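Beta subunit of a putative Aromatic-ring-hydroxylating dioxygenase (PDB 3EBY) is of unproven function but probably serves as the non-catalytic beta subunit of a dioxygenase that hydroxylates aromatic rings. Local coordinates at residues Asp30-Pro36 and Arg73-Arg78; Gly24-Asp28 and Phe87-Leu91; Asp41-Val47 and Val61-Lys67. One frame throughout, in Å; residues are numbered along the deposited sequence. Where two conformers were deposited one is given.

Helix 8-28 comes first, and its last turn lies against the start of strand 87-101, one of the two edge strands of the sheet within this chain; this is interaction 2, which closes the widest loop. The chain leaving that helix runs directly into 30-36, which docks on helix 67-79 in interaction 1, nested inside interaction 2. Innermost is interaction 3, where strand 43-49 pairs with strand 60-64, at the opposite edge of the sheet, just before helix 67-79 begins. No loops cross. Interactions 1 and 2 touch where R31 N probably bonds to C26 O, and interactions 1 and 3 where W35 meets Y45, while interactions 2 and 3 do not touch but reach the same sheet.

Interaction 1: residues Asp30-Pro36 and Arg73-Arg78; sequences DRLEQWP and RVVALR
R78 starts with CG anti to the carbonyl carbon and bends at chi2 (-42°), which brings its guanidinium over L32 and to two acids, while E33 is likewise bent at its own chi2 (80°). The guanidinium meets E33 side-on. R78 NE reaches E33 OE2 at 2.9 Å, and R78 NH2 reaches E33 OE1 at 2.9 Å in a nearly straight bond, both oxygens being approached on their syn side with the two planes 25° apart. R78 NH2 also donates to D30 O at 2.9 Å, close to the guanidinium plane, whereas the D30 carboxylate stands perpendicular to that plane and is met from above its own, with R78 NH1 to D30 OD2 at 3.2 Å. D30, just past the end of helix 8-28, has positive phi and closes it in a Schellman motif, and the salt-bridge network thus fastens this helix end, with the turn that follows, to helix 67-79. L32 CG packs over one face of the guanidinium, offset toward its rim. Beside it, L32 CD1 meets L77 CD1 at 3.7 Å, the two side chains crossing at about a right angle. V74 CG2 lies at the edge of the W35 ring, 3.9 Å from W35 CE3, and also packs against P36 CG at 3.8 Å. The indole is fixed further by a hydrogen bond from W35 NE1 to Y23 OH and by edge-to-face stacking with F39 and Y45.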
loop_
_atom_site.group_PDB
_atom_site.type_symbol
_atom_site.label_atom_id
_atom_site.label_comp_id
_atom_site.label_asym_id
_atom_site.label_seq_id
_atom_site.Cartn_x
_atom_site.Cartn_y
_atom_site.Cartn_z
ATOM N N ASP A 30 -18.206 3.423 2.975
ATOM C CA ASP A 30 -19.434 3.011 3.662
ATOM C C ASP A 30 -20.538 2.597 2.671
ATOM O O ASP A 30 -21.725 2.793 2.938
ATOM C CB ASP A 30 -19.936 4.135 4.575
ATOM C CG ASP A 30 -21.025 3.673 5.527
ATOM O OD1 ASP A 30 -20.855 2.621 6.158
ATOM O OD2 ASP A 30 -21.991 4.426 5.696
ATOM N N ARG A 31 -20.149 2.000 1.545
ATOM C CA ARG A 31 -21.114 1.390 0.622
ATOM C C ARG A 31 -21.305 -0.079 1.007
ATOM O O ARG A 31 -21.073 -0.993 0.213
ATOM C CB ARG A 31 -20.664 1.565 -0.834
ATOM C CG ARG A 31 -20.778 3.007 -1.289
ATOM C CD ARG A 31 -20.434 3.204 -2.731
ATOM N NE ARG A 31 -18.992 3.232 -2.935
ATOM C CZ ARG A 31 -18.289 2.215 -3.432
ATOM N NH1 ARG A 31 -18.898 1.123 -3.848
ATOM N NH2 ARG A 31 -16.977 2.275 -3.477
ATOM N N LEU A 32 -21.778 -0.294 2.235
ATOM C CA LEU A 32 -21.771 -1.631 2.829
ATOM C C LEU A 32 -22.686 -2.603 2.074
ATOM O O LEU A 32 -22.384 -3.799 1.963
ATOM C CB LEU A 32 -22.180 -1.580 4.308
ATOM C CG LEU A 32 -21.315 -0.746 5.278
ATOM C CD1 LEU A 32 -21.814 -0.966 6.694
ATOM C CD2 LEU A 32 -19.805 -1.069 5.176
ATOM N N GLU A 33 -23.716 -2.067 1.438
ATOM C CA GLU A 33 -24.634 -2.903 0.652
ATOM C C GLU A 33 -23.941 -3.629 -0.524
ATOM O O GLU A 33 -24.414 -4.666 -0.972
ATOM C CB GLU A 33 -25.805 -2.072 0.138
ATOM C CG GLU A 33 -26.819 -1.707 1.193
ATOM C CD GLU A 33 -26.416 -0.527 2.065
ATOM O OE1 GLU A 33 -25.400 0.162 1.757
ATOM O OE2 GLU A 33 -27.127 -0.288 3.077
ATOM N N GLN A 34 -22.856 -3.062 -1.045
ATOM C CA GLN A 34 -22.111 -3.698 -2.140
ATOM C C GLN A 34 -21.276 -4.890 -1.653
ATOM O O GLN A 34 -20.971 -5.799 -2.423
ATOM C CB GLN A 34 -21.172 -2.683 -2.845
ATOM C CG GLN A 34 -20.338 -3.308 -4.034
ATOM C CD GLN A 34 -19.298 -2.330 -4.682
ATOM O OE1 GLN A 34 -18.977 -1.281 -4.125
ATOM N NE2 GLN A 34 -18.720 -2.743 -5.795
ATOM N N TRP A 35 -20.930 -4.884 -0.368
ATOM C CA TRP A 35 -19.945 -5.825 0.167
ATOM C C TRP A 35 -20.366 -7.309 0.007
ATOM O O TRP A 35 -19.565 -8.112 -0.482
ATOM C CB TRP A 35 -19.582 -5.461 1.626
ATOM C CG TRP A 35 -18.700 -6.473 2.341
ATOM C CD1 TRP A 35 -17.353 -6.681 2.149
ATOM C CD2 TRP A 35 -19.069 -7.275 3.464
ATOM N NE1 TRP A 35 -16.886 -7.626 3.036
ATOM C CE2 TRP A 35 -17.920 -8.008 3.857
ATOM C CE3 TRP A 35 -20.268 -7.463 4.167
ATOM C CZ2 TRP A 35 -17.938 -8.922 4.914
ATOM C CZ3 TRP A 35 -20.290 -8.375 5.211
ATOM C CH2 TRP A 35 -19.111 -9.063 5.605
ATOM N N PRO A 36 -21.624 -7.660 0.370
ATOM C CA PRO A 36 -22.034 -9.064 0.210
ATOM C C PRO A 36 -22.023 -9.530 -1.261
ATOM O O PRO A 36 -21.751 -10.680 -1.522
ATOM C CB PRO A 36 -23.452 -9.094 0.814
ATOM C CG PRO A 36 -23.501 -7.908 1.737
ATOM C CD PRO A 36 -22.659 -6.872 1.078
ATOM N N ARG A 73 -25.313 -8.939 8.617
ATOM C CA ARG A 73 -24.405 -7.960 9.229
ATOM C C ARG A 73 -24.640 -6.532 8.699
ATOM O O ARG A 73 -24.671 -5.577 9.470
ATOM C CB ARG A 73 -22.934 -8.387 9.026
ATOM C CG ARG A 73 -21.930 -7.417 9.629
ATOM C CD ARG A 73 -20.532 -8.062 9.710
ATOM N NE ARG A 73 -20.442 -9.070 10.770
ATOM C CZ ARG A 73 -20.381 -8.782 12.078
ATOM N NH1 ARG A 73 -20.260 -7.522 12.490
ATOM N NH2 ARG A 73 -20.347 -9.755 12.971
ATOM N N VAL A 74 -24.773 -6.384 7.390
ATOM C CA VAL A 74 -24.984 -5.050 6.801
ATOM C C VAL A 74 -26.302 -4.446 7.300
ATOM O O VAL A 74 -26.343 -3.276 7.738
ATOM C CB VAL A 74 -24.988 -5.127 5.272
ATOM C CG1 VAL A 74 -25.409 -3.762 4.661
ATOM C CG2 VAL A 74 -23.612 -5.594 4.757
ATOM N N VAL A 75 -27.361 -5.258 7.283
ATOM C CA VAL A 75 -28.682 -4.852 7.814
ATOM C C VAL A 75 -28.594 -4.378 9.274
ATOM O O VAL A 75 -29.142 -3.331 9.633
ATOM C CB VAL A 75 -29.707 -5.988 7.701
ATOM C CG1 VAL A 75 -30.955 -5.688 8.561
ATOM C CG2 VAL A 75 -30.088 -6.223 6.225
ATOM N N ALA A 76 -27.923 -5.156 10.113
ATOM C CA ALA A 76 -27.761 -4.802 11.515
ATOM C C ALA A 76 -26.957 -3.487 11.689
ATOM O O ALA A 76 -27.275 -2.672 12.549
ATOM C CB ALA A 76 -27.089 -5.941 12.272
ATOM N N LEU A 77 -25.899 -3.312 10.899
ATOM C CA LEU A 77 -25.078 -2.103 10.962
ATOM C C LEU A 77 -25.893 -0.859 10.564
ATOM O O LEU A 77 -25.760 0.209 11.174
ATOM C CB LEU A 77 -23.841 -2.250 10.055
ATOM C CG LEU A 77 -22.782 -3.257 10.535
ATOM C CD1 LEU A 77 -21.582 -3.302 9.602
ATOM C CD2 LEU A 77 -22.334 -2.956 11.917
ATOM N N ARG A 78 -26.758 -1.009 9.576
ATOM C CA ARG A 78 -27.678 0.078 9.198
ATOM C C ARG A 78 -28.734 0.339 10.279
ATOM O O ARG A 78 -29.043 1.484 10.588
ATOM C CB ARG A 78 -28.383 -0.256 7.887
ATOM C CG ARG A 78 -27.465 -0.408 6.686
ATOM C CD ARG A 78 -26.431 0.645 6.677
ATOM N NE ARG A 78 -25.768 0.772 5.386
ATOM C CZ ARG A 78 -24.694 1.522 5.197
ATOM N NH1 ARG A 78 -24.127 2.126 6.228
ATOM N NH2 ARG A 78 -24.161 1.640 3.987
#

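Interaction 2: residues Gly24-Asp28 and Phe87-Leu91; sequences GLCLD and FNRHL
D28 OD2 is gripped by the backbone of strand 87-101 and by a water: H90 N donates to D28 OD2 at 2.7 Å, almost straight, and the water also donates to H90 O. The other carboxylate oxygen takes the imidazole, H90 ND1 to D28 OD1 at 2.6 Å, with the oxygen in the ring plane and the carboxylate turned 37° from it. With CG anti to its carbonyl carbon (chi1 -65°), D28 presents both oxygens on their syn sides to one residue. This His-carboxylate pair joins the C-terminal turn of helix 8-28 to strand 87-101, the two antiparallel with axes 7.5 Å apart, in an NTF2-like fold where helix packs on curved sheet. G24 CA lies over one face of the H90 ring, and L27 CD1 approaches H90 NE2 at 3.9 Å; that nitrogen bonds to I163 O. Bends at chi2 and chi3 lay the R89 guanidinium over D28 CB; D28 OD2 to R89 NH1 is a long ion pair of 3.6 Å, the oxygen sitting off that plane, so that charge alone links them. An asparagine in place of D28 would probably cost H90 one of its two bonds to the carboxylate and remove the nearby charge that D28 offers R89. R89 NH1 bonds to S110 of the second subunit, whose R50 donates to D28 O. Another water links L27 O to N88 ND2, while N88 OD1 bonds to Q115 NE2.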
loop_
_atom_site.group_PDB
_atom_site.type_symbol
_atom_site.label_atom_id
_atom_site.label_comp_id
_atom_site.label_asym_id
_atom_site.label_seq_id
_atom_site.Cartn_x
_atom_site.Cartn_y
_atom_site.Cartn_z
ATOM N N GLY A 24 -11.664 -2.644 -0.866
ATOM C CA GLY A 24 -11.262 -1.660 0.144
ATOM C C GLY A 24 -12.064 -0.381 0.054
ATOM O O GLY A 24 -12.457 0.177 1.078
ATOM N N LEU A 25 -12.284 0.116 -1.176
ATOM C CA LEU A 25 -12.996 1.401 -1.355
ATOM C C LEU A 25 -14.481 1.275 -0.997
ATOM O O LEU A 25 -15.052 2.188 -0.405
ATOM C CB LEU A 25 -12.822 1.955 -2.771
ATOM C CG LEU A 25 -11.556 2.823 -2.962
ATOM C CD1 LEU A 25 -11.435 3.266 -4.413
ATOM C CD2 LEU A 25 -11.562 4.038 -2.024
ATOM N N CYS A 26 -15.082 0.128 -1.321
ATOM C CA CYS A 26 -16.477 -0.167 -0.956
ATOM C C CYS A 26 -16.685 -0.027 0.564
ATOM O O CYS A 26 -17.578 0.713 1.013
ATOM C CB CYS A 26 -16.833 -1.589 -1.467
ATOM S SG CYS A 26 -18.093 -2.388 -0.591
ATOM N N LEU A 27 -15.793 -0.617 1.354
ATOM C CA LEU A 27 -15.907 -0.540 2.811
ATOM C C LEU A 27 -15.581 0.862 3.351
ATOM O O LEU A 27 -16.314 1.396 4.195
ATOM C CB LEU A 27 -15.023 -1.606 3.502
ATOM C CG LEU A 27 -15.502 -3.058 3.235
ATOM C CD1 LEU A 27 -14.459 -4.129 3.742
ATOM C CD2 LEU A 27 -16.866 -3.259 3.840
ATOM N N ASP A 28 -14.528 1.475 2.814
ATOM C CA ASP A 28 -14.084 2.789 3.293
ATOM C C ASP A 28 -15.109 3.889 2.985
ATOM O O ASP A 28 -15.278 4.816 3.774
ATOM C CB ASP A 28 -12.768 3.154 2.678
ATOM C CG ASP A 28 -11.634 2.218 3.099
ATOM O OD1 ASP A 28 -11.803 1.449 4.086
ATOM O OD2 ASP A 28 -10.588 2.259 2.424
ATOM N N PHE A 87 -14.226 6.609 10.707
ATOM C CA PHE A 87 -13.831 6.624 9.312
ATOM C C PHE A 87 -12.709 5.620 9.125
ATOM O O PHE A 87 -11.697 5.672 9.832
ATOM C CB PHE A 87 -13.348 8.000 8.885
ATOM C CG PHE A 87 -14.407 9.060 8.954
ATOM C CD1 PHE A 87 -15.742 8.748 8.744
ATOM C CD2 PHE A 87 -14.066 10.382 9.207
ATOM C CE1 PHE A 87 -16.717 9.729 8.829
ATOM C CE2 PHE A 87 -15.041 11.366 9.249
ATOM C CZ PHE A 87 -16.363 11.028 9.075
ATOM N N ASN A 88 -12.893 4.737 8.152
ATOM C CA ASN A 88 -11.926 3.691 7.865
ATOM C C ASN A 88 -11.220 3.924 6.562
ATOM O O ASN A 88 -11.794 4.460 5.606
ATOM C CB ASN A 88 -12.602 2.326 7.837
ATOM C CG ASN A 88 -13.167 1.936 9.183
ATOM O OD1 ASN A 88 -12.449 1.938 10.199
ATOM N ND2 ASN A 88 -14.487 1.779 9.238
ATOM N N ARG A 89 -9.993 3.406 6.492
ATOM C CA ARG A 89 -9.169 3.514 5.324
ATOM C C ARG A 89 -8.378 2.212 5.190
ATOM O O ARG A 89 -7.599 1.876 6.078
ATOM C CB ARG A 89 -8.194 4.679 5.518
ATOM C CG ARG A 89 -7.307 4.949 4.371
ATOM C CD ARG A 89 -8.114 5.283 3.181
ATOM N NE ARG A 89 -9.142 6.278 3.481
ATOM C CZ ARG A 89 -10.193 6.489 2.702
ATOM N NH1 ARG A 89 -10.364 5.771 1.613
ATOM N NH2 ARG A 89 -11.055 7.430 2.995
ATOM N N HIS A 90 -8.561 1.509 4.075
ATOM C CA HIS A 90 -7.776 0.287 3.766
ATOM C C HIS A 90 -6.628 0.629 2.812
ATOM O O HIS A 90 -6.824 1.338 1.801
ATOM C CB HIS A 90 -8.635 -0.758 3.027
ATOM C CG HIS A 90 -9.606 -1.507 3.886
ATOM N ND1 HIS A 90 -10.745 -0.923 4.399
ATOM C CD2 HIS A 90 -9.745 -2.845 4.097
ATOM C CE1 HIS A 90 -11.464 -1.844 5.025
ATOM N NE2 HIS A 90 -10.865 -3.019 4.882
ATOM N N LEU A 91 -5.446 0.102 3.111
ATOM C CA LEU A 91 -4.426 -0.062 2.115
ATOM C C LEU A 91 -4.167 -1.561 1.957
ATOM O O LEU A 91 -3.878 -2.264 2.929
ATOM C CB LEU A 91 -3.131 0.698 2.443
ATOM C CG LEU A 91 -3.172 2.245 2.433
ATOM C CD1 LEU A 91 -1.804 2.750 2.888
ATOM C CD2 LEU A 91 -3.460 2.822 1.052
HETATM O O HOH W 1 -16.057 1.696 7.003
HETATM O O HOH W 2 -9.167 1.401 0.325
HETATM O O HOH W 3 -15.280 4.498 6.515
#

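Interaction 3: residues Asp41-Val47 and Val61-Lys67; sequences DDCLYQV and VMYCDSK
Residues 45-47 and 62-64 pair antiparallel, Y45 and C64 forming a hydrogen-bonded pair, with Y45 N to C64 O at 2.9 Å and C64 N to Y45 O at 2.8 Å. Q46 and Y63 follow as a non-hydrogen-bonded pair. At V47 the register slips: V47 N bonds to M62 O and V61 N to V47 O, so V61 and M62 both face V47 in a classic beta bulge. On the face carrying Y45, V47 and M62, the selenium of M62 (a selenomethionine) sits at the edge of the Y45 ring, 4.0 Å from Y45 CE2, a Met-aromatic contact. This beta hairpin supplies an edge strand of the sheet, and helix 67-79 covers the same face through L70. On the other face, Q46 OE1 lies in the plane of the Y63 ring at its edge and Q46 NE2 bonds to T147 OG1, while L44 CD1 packs on Y63 CE2 at 3.8 Å. Beyond the strand pairing, K67 CG points anti to its backbone N (chi1 -173°) and a bend at chi3 swings the amine to D41, giving K67 NZ to D41 OD1 at 2.9 Å. K67 N also donates to D41 O, and K67 NZ to F39 O.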
loop_
_atom_site.group_PDB
_atom_site.type_symbol
_atom_site.label_atom_id
_atom_site.label_comp_id
_atom_site.label_asym_id
_atom_site.label_seq_id
_atom_site.Cartn_x
_atom_site.Cartn_y
_atom_site.Cartn_z
ATOM N N ASP A 41 -22.683 -16.987 -3.307
ATOM C CA ASP A 41 -23.765 -17.214 -2.308
ATOM C C ASP A 41 -23.294 -18.173 -1.194
ATOM O O ASP A 41 -23.526 -17.917 0.004
ATOM C CB ASP A 41 -25.019 -17.788 -2.958
ATOM C CG ASP A 41 -25.781 -16.765 -3.824
ATOM O OD1 ASP A 41 -25.334 -15.612 -3.945
ATOM O OD2 ASP A 41 -26.785 -17.178 -4.459
ATOM N N ASP A 42 -22.653 -19.271 -1.595
ATOM C CA ASP A 42 -22.190 -20.318 -0.656
ATOM C C ASP A 42 -20.714 -20.058 -0.288
ATOM O O ASP A 42 -19.805 -20.774 -0.702
ATOM C CB ASP A 42 -22.369 -21.686 -1.303
ATOM C CG ASP A 42 -21.954 -22.840 -0.389
ATOM O OD1 ASP A 42 -21.832 -22.637 0.839
ATOM O OD2 ASP A 42 -21.695 -23.926 -0.934
ATOM N N CYS A 43 -20.513 -18.993 0.458
ATOM C CA CYS A 43 -19.186 -18.453 0.729
ATOM C C CYS A 43 -18.784 -18.673 2.187
ATOM O O CYS A 43 -19.611 -19.100 3.024
ATOM C CB CYS A 43 -19.200 -16.956 0.442
ATOM S SG CYS A 43 -20.363 -15.993 1.496
ATOM N N LEU A 44 -17.542 -18.291 2.491
ATOM C CA LEU A 44 -17.041 -18.251 3.858
ATOM C C LEU A 44 -16.212 -16.960 4.055
ATOM O O LEU A 44 -15.350 -16.647 3.244
ATOM C CB LEU A 44 -16.191 -19.485 4.164
ATOM C CG LEU A 44 -15.582 -19.520 5.587
ATOM C CD1 LEU A 44 -16.691 -19.708 6.640
ATOM C CD2 LEU A 44 -14.548 -20.617 5.705
ATOM N N TYR A 45 -16.607 -16.162 5.036
ATOM C CA TYR A 45 -15.862 -14.980 5.435
ATOM C C TYR A 45 -15.570 -15.108 6.920
ATOM O O TYR A 45 -16.490 -15.277 7.721
ATOM C CB TYR A 45 -16.673 -13.701 5.180
ATOM C CG TYR A 45 -15.986 -12.443 5.680
ATOM C CD1 TYR A 45 -14.940 -11.874 4.966
ATOM C CD2 TYR A 45 -16.340 -11.865 6.893
ATOM C CE1 TYR A 45 -14.274 -10.712 5.435
ATOM C CE2 TYR A 45 -15.694 -10.710 7.373
ATOM C CZ TYR A 45 -14.700 -10.119 6.630
ATOM O OH TYR A 45 -14.071 -8.987 7.132
ATOM N N GLN A 46 -14.308 -14.979 7.288
ATOM C CA GLN A 46 -13.954 -15.014 8.690
ATOM C C GLN A 46 -12.773 -14.116 9.005
ATOM O O GLN A 46 -11.948 -13.772 8.120
ATOM C CB GLN A 46 -13.705 -16.452 9.153
ATOM C CG GLN A 46 -12.486 -17.105 8.608
ATOM C CD GLN A 46 -12.457 -18.621 8.881
ATOM O OE1 GLN A 46 -13.207 -19.139 9.733
ATOM N NE2 GLN A 46 -11.613 -19.326 8.152
ATOM N N VAL A 47 -12.716 -13.710 10.266
ATOM C CA VAL A 47 -11.674 -12.826 10.776
ATOM C C VAL A 47 -11.092 -13.549 12.022
ATOM O O VAL A 47 -11.819 -13.807 13.006
ATOM C CB VAL A 47 -12.251 -11.424 11.130
ATOM C CG1 VAL A 47 -11.156 -10.543 11.773
ATOM C CG2 VAL A 47 -12.860 -10.727 9.841
ATOM N N VAL A 61 -13.379 -14.120 15.344
ATOM C CA VAL A 61 -14.072 -13.001 15.991
ATOM C C VAL A 61 -15.135 -12.363 15.056
ATOM O O VAL A 61 -15.928 -11.521 15.479
ATOM C CB VAL A 61 -13.051 -11.952 16.495
ATOM C CG1 VAL A 61 -13.763 -10.725 17.050
ATOM C CG2 VAL A 61 -12.138 -12.584 17.577
HETATM N N MSE A 62 -15.138 -12.773 13.792
HETATM C CA MSE A 62 -16.213 -12.440 12.862
HETATM C C MSE A 62 -16.340 -13.640 11.924
HETATM O O MSE A 62 -15.339 -14.262 11.546
HETATM C CB MSE A 62 -15.906 -11.139 12.088
HETATM C CG MSE A 62 -17.113 -10.497 11.471
HETATM SE SE MSE A 62 -16.736 -8.689 10.718
HETATM C CE MSE A 62 -15.622 -8.198 11.703
ATOM N N TYR A 63 -17.563 -14.099 11.694
ATOM C CA TYR A 63 -17.732 -15.366 10.997
ATOM C C TYR A 63 -19.072 -15.417 10.227
ATOM O O TYR A 63 -20.146 -15.173 10.813
ATOM C CB TYR A 63 -17.672 -16.495 11.999
ATOM C CG TYR A 63 -17.868 -17.862 11.399
ATOM C CD1 TYR A 63 -19.135 -18.409 11.265
ATOM C CD2 TYR A 63 -16.780 -18.622 11.003
ATOM C CE1 TYR A 63 -19.305 -19.675 10.735
ATOM C CE2 TYR A 63 -16.942 -19.854 10.444
ATOM C CZ TYR A 63 -18.203 -20.384 10.327
ATOM O OH TYR A 63 -18.351 -21.625 9.788
ATOM N N CYS A 64 -18.984 -15.674 8.922
ATOM C CA CYS A 64 -20.170 -15.783 8.048
ATOM C C CYS A 64 -19.967 -16.959 7.111
ATOM O O CYS A 64 -19.030 -16.951 6.325
ATOM C CB CYS A 64 -20.348 -14.530 7.216
ATOM S SG CYS A 64 -20.460 -12.955 8.088
ATOM N N ASP A 65 -20.882 -17.923 7.128
ATOM C CA ASP A 65 -20.735 -19.114 6.280
ATOM C C ASP A 65 -21.798 -19.198 5.174
ATOM O O ASP A 65 -22.023 -20.272 4.559
ATOM C CB ASP A 65 -20.717 -20.376 7.150
ATOM C CG ASP A 65 -22.025 -20.614 7.878
ATOM O OD1 ASP A 65 -22.994 -19.851 7.689
ATOM O OD2 ASP A 65 -22.083 -21.593 8.644
ATOM N N SER A 66 -22.409 -18.054 4.889
ATOM C CA SER A 66 -23.304 -17.888 3.760
ATOM C C SER A 66 -23.432 -16.397 3.443
ATOM O O SER A 66 -23.141 -15.540 4.274
ATOM C CB SER A 66 -24.684 -18.441 4.083
ATOM O OG SER A 66 -25.372 -17.600 5.023
ATOM N N LYS A 67 -23.928 -16.092 2.259
ATOM C CA LYS A 67 -24.195 -14.701 1.906
ATOM C C LYS A 67 -25.268 -14.093 2.796
ATOM O O LYS A 67 -25.217 -12.896 3.108
ATOM C CB LYS A 67 -24.592 -14.577 0.439
ATOM C CG LYS A 67 -24.706 -13.132 -0.004
ATOM C CD LYS A 67 -24.902 -13.026 -1.454
ATOM C CE LYS A 67 -23.610 -13.246 -2.198
ATOM N NZ LYS A 67 -23.811 -13.214 -3.655
HETATM O O HOH W 4 -23.234 -21.254 2.476
#